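Local structure of Co-type Nitrile Hydratase beta subunit (Pseudomonas putida, 3QYH) at residues T187-S192 against T206-L211. The protein forms the beta subunit of a cobalt-type nitrile hydratase, the enzyme that hydrates nitriles to the corresponding amides. Residues are numbered along the deposited sequence; the frame is centred on the assembly and turned at random.
Sequences TVSFTS and TIRVDL
Thr187 hands its OG1 to the carboxylate of Asp210, a hydrogen bond of 2.6 Å to Asp210 OD2 that arrives from above the carboxylate plane, 38° out of it. In the threonine OG1 lies anti to the carbonyl carbon (chi1 -61°), leaving CG2 against Arg208 CB at 3.6 Å. His165 also bonds Thr187 OG1, and an aromatic side chain of the neighbouring chain binds Asp210 OD1. With a valine here, Asp210 OD2 and His165 would probably both lose their hydroxyl partner.

On the opposite face of the sheet the packing is tight and apolar. The Phe190 ring meets Leu211 CD1 at its edge, 4.1 Å from Phe190 CZ, while Val209 CG2 sits obliquely 3.9 Å from Phe190 CE1; Leu195 and Val139 close in on the ring as well. The hydroxyl-bearing face is looser, with Thr191 exposed and Ser189 and Thr206 partly so: Ser189 OG comes no nearer to Thr206 CB than 3.9 Å, Thr206 OG1 bonds an acidic side chain of the neighbouring chain, and Thr191 OG1 turns to Glu194 N, capping helix 192-196.

Thr206 to Val209 also form a parallel ladder with a strand of that chain, carrying the sheet across the interface. Val188 with Val209 and Phe190 with Ile207 are the hydrogen-bonded pairs of this antiparallel ladder, which belongs to the SH3-like C-terminal beta domain.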
ATOM      1  N   THR B 187       7.837 -10.370   9.707  1.00 12.54           N
ATOM      2  CA  THR B 187       6.782  -9.682  10.454  1.00 14.95           C
ATOM      3  C   THR B 187       7.082  -9.777  11.948  1.00 19.33           C
ATOM      4  O   THR B 187       7.314 -10.874  12.477  1.00 15.73           O
ATOM      5  CB  THR B 187       5.378 -10.246  10.197  1.00 14.80           C
ATOM      6  OG1 THR B 187       5.057 -10.103   8.813  1.00 16.45           O
ATOM      7  CG2 THR B 187       4.332  -9.461  11.020  1.00 15.11           C
ATOM      8  N   VAL B 188       7.090  -8.628  12.620  1.00 16.69           N
ATOM      9  CA  VAL B 188       7.386  -8.581  14.042  1.00 14.15           C
ATOM     10  C   VAL B 188       6.161  -8.082  14.775  1.00 14.15           C
ATOM     11  O   VAL B 188       5.574  -7.088  14.367  1.00 15.16           O
ATOM     12  CB  VAL B 188       8.552  -7.645  14.336  1.00 14.77           C
ATOM     13  CG1 VAL B 188       8.783  -7.539  15.854  1.00 14.40           C
ATOM     14  CG2 VAL B 188       9.814  -8.108  13.613  1.00 14.49           C
ATOM     15  N   SER B 189       5.776  -8.764  15.858  1.00 13.06           N
ATOM     16  CA  SER B 189       4.563  -8.417  16.592  1.00 11.63           C
ATOM     17  C   SER B 189       4.918  -7.641  17.877  1.00 17.16           C
ATOM     18  O   SER B 189       5.767  -8.061  18.653  1.00 19.03           O
ATOM     19  CB  SER B 189       3.762  -9.682  16.933  1.00 12.68           C
ATOM     20  OG  SER B 189       2.625  -9.391  17.699  1.00 17.93           O
ATOM     21  N   PHE B 190       4.253  -6.509  18.079  1.00 16.31           N
ATOM     22  CA  PHE B 190       4.471  -5.647  19.243  1.00 17.12           C
ATOM     23  C   PHE B 190       3.168  -5.548  20.001  1.00 15.57           C
ATOM     24  O   PHE B 190       2.117  -5.411  19.395  1.00 16.72           O
ATOM     25  CB  PHE B 190       4.857  -4.228  18.798  1.00 13.85           C
ATOM     26  CG  PHE B 190       6.135  -4.155  18.019  1.00 14.60           C
ATOM     27  CD1 PHE B 190       6.116  -4.195  16.633  1.00 15.34           C
ATOM     28  CD2 PHE B 190       7.356  -4.008  18.662  1.00 13.21           C
ATOM     29  CE1 PHE B 190       7.296  -4.118  15.894  1.00 14.74           C
ATOM     30  CE2 PHE B 190       8.549  -3.948  17.934  1.00 12.36           C
ATOM     31  CZ  PHE B 190       8.517  -3.985  16.550  1.00 16.73           C
ATOM     32  N   THR B 191       3.217  -5.580  21.327  1.00 15.52           N
ATOM     33  CA  THR B 191       2.001  -5.361  22.097  1.00 14.22           C
ATOM     34  C   THR B 191       1.669  -3.887  22.103  1.00 14.83           C
ATOM     35  O   THR B 191       2.548  -3.038  21.993  1.00 16.12           O
ATOM     36  CB  THR B 191       2.148  -5.776  23.579  1.00 16.34           C
ATOM     37  OG1 THR B 191       3.171  -4.966  24.179  1.00 18.92           O
ATOM     38  CG2 THR B 191       2.531  -7.247  23.697  1.00 15.91           C
ATOM     39  N   SER B 192       0.392  -3.588  22.266  1.00 16.18           N
ATOM     40  CA  SER B 192      -0.064  -2.210  22.369  1.00 19.49           C
ATOM     41  C   SER B 192       0.663  -1.465  23.507  1.00 22.87           C
ATOM     42  O   SER B 192       1.025  -0.292  23.375  1.00 18.47           O
ATOM     43  CB  SER B 192      -1.576  -2.200  22.584  1.00 19.73           C
ATOM     44  OG  SER B 192      -2.082  -0.885  22.696  1.00 32.83           O
ATOM     45  N   THR B 206      -2.503  -5.953  19.286  1.00 19.23           N
ATOM     46  CA  THR B 206      -1.130  -6.078  18.831  1.00 15.31           C
ATOM     47  C   THR B 206      -0.954  -5.406  17.468  1.00 15.44           C
ATOM     48  O   THR B 206      -1.912  -5.264  16.692  1.00 12.92           O
ATOM     49  CB  THR B 206      -0.648  -7.561  18.767  1.00 22.29           C
ATOM     50  OG1 THR B 206      -1.421  -8.287  17.808  1.00 21.16           O
ATOM     51  CG2 THR B 206      -0.777  -8.229  20.123  1.00 25.71           C
ATOM     52  N   ILE B 207       0.278  -4.983  17.204  1.00 15.32           N
ATOM     53  CA  ILE B 207       0.623  -4.287  15.974  1.00 11.96           C
ATOM     54  C   ILE B 207       1.734  -5.070  15.335  1.00 15.65           C
ATOM     55  O   ILE B 207       2.757  -5.337  15.975  1.00 17.09           O
ATOM     56  CB  ILE B 207       1.123  -2.849  16.249  1.00 15.61           C
ATOM     57  CG1 ILE B 207       0.025  -2.001  16.890  1.00 14.20           C
ATOM     58  CG2 ILE B 207       1.563  -2.192  14.942  1.00 12.31           C
ATOM     59  CD1 ILE B 207      -0.185  -2.269  18.402  1.00 21.78           C
ATOM     60  N   ARG B 208       1.521  -5.486  14.094  1.00 12.12           N
ATOM     61  CA  ARG B 208       2.527  -6.220  13.363  1.00 12.77           C
ATOM     62  C   ARG B 208       3.158  -5.282  12.344  1.00 13.53           C
ATOM     63  O   ARG B 208       2.466  -4.494  11.700  1.00 13.77           O
ATOM     64  CB  ARG B 208       1.914  -7.477  12.717  1.00 14.30           C
ATOM     65  CG  ARG B 208       1.628  -8.557  13.776  1.00 16.22           C
ATOM     66  CD  ARG B 208       0.932  -9.808  13.263  1.00 23.52           C
ATOM     67  NE  ARG B 208       0.786 -10.762  14.369  1.00 22.00           N
ATOM     68  CZ  ARG B 208       0.766 -12.079  14.229  1.00 24.12           C
ATOM     69  NH1 ARG B 208       0.871 -12.631  13.024  1.00 24.20           N
ATOM     70  NH2 ARG B 208       0.649 -12.843  15.308  1.00 22.85           N
ATOM     71  N   VAL B 209       4.477  -5.363  12.224  1.00 12.96           N
ATOM     72  CA  VAL B 209       5.222  -4.505  11.306  1.00 10.81           C
ATOM     73  C   VAL B 209       6.248  -5.337  10.550  1.00 15.16           C
ATOM     74  O   VAL B 209       6.901  -6.205  11.136  1.00 14.51           O
ATOM     75  CB  VAL B 209       5.959  -3.370  12.086  1.00 13.87           C
ATOM     76  CG1 VAL B 209       6.545  -2.333  11.122  1.00 11.48           C
ATOM     77  CG2 VAL B 209       5.016  -2.687  13.097  1.00 11.63           C
ATOM     78  N   ASP B 210       6.433  -5.060   9.259  1.00 11.92           N
ATOM     79  CA  ASP B 210       7.423  -5.805   8.499  1.00 13.36           C
ATOM     80  C   ASP B 210       8.782  -5.110   8.461  1.00 15.19           C
ATOM     81  O   ASP B 210       8.905  -3.972   7.996  1.00 14.00           O
ATOM     82  CB  ASP B 210       6.909  -6.119   7.085  1.00 15.45           C
ATOM     83  CG  ASP B 210       5.662  -6.990   7.105  1.00 20.01           C
ATOM     84  OD1 ASP B 210       4.969  -7.070   6.064  1.00 18.80           O
ATOM     85  OD2 ASP B 210       5.373  -7.588   8.173  1.00 18.86           O
ATOM     86  N   LEU B 211       9.802  -5.809   8.944  1.00 13.35           N
ATOM     87  CA  LEU B 211      11.076  -5.170   9.227  1.00 13.91           C
ATOM     88  C   LEU B 211      12.219  -6.004   8.675  1.00 16.18           C
ATOM     89  O   LEU B 211      12.175  -7.236   8.730  1.00 16.28           O
ATOM     90  CB  LEU B 211      11.230  -4.984  10.734  1.00 11.62           C
ATOM     91  CG  LEU B 211      10.235  -3.981  11.326  1.00 16.55           C
ATOM     92  CD1 LEU B 211      10.202  -4.086  12.834  1.00 16.54           C
ATOM     93  CD2 LEU B 211      10.551  -2.522  10.890  1.00 12.37           C
TER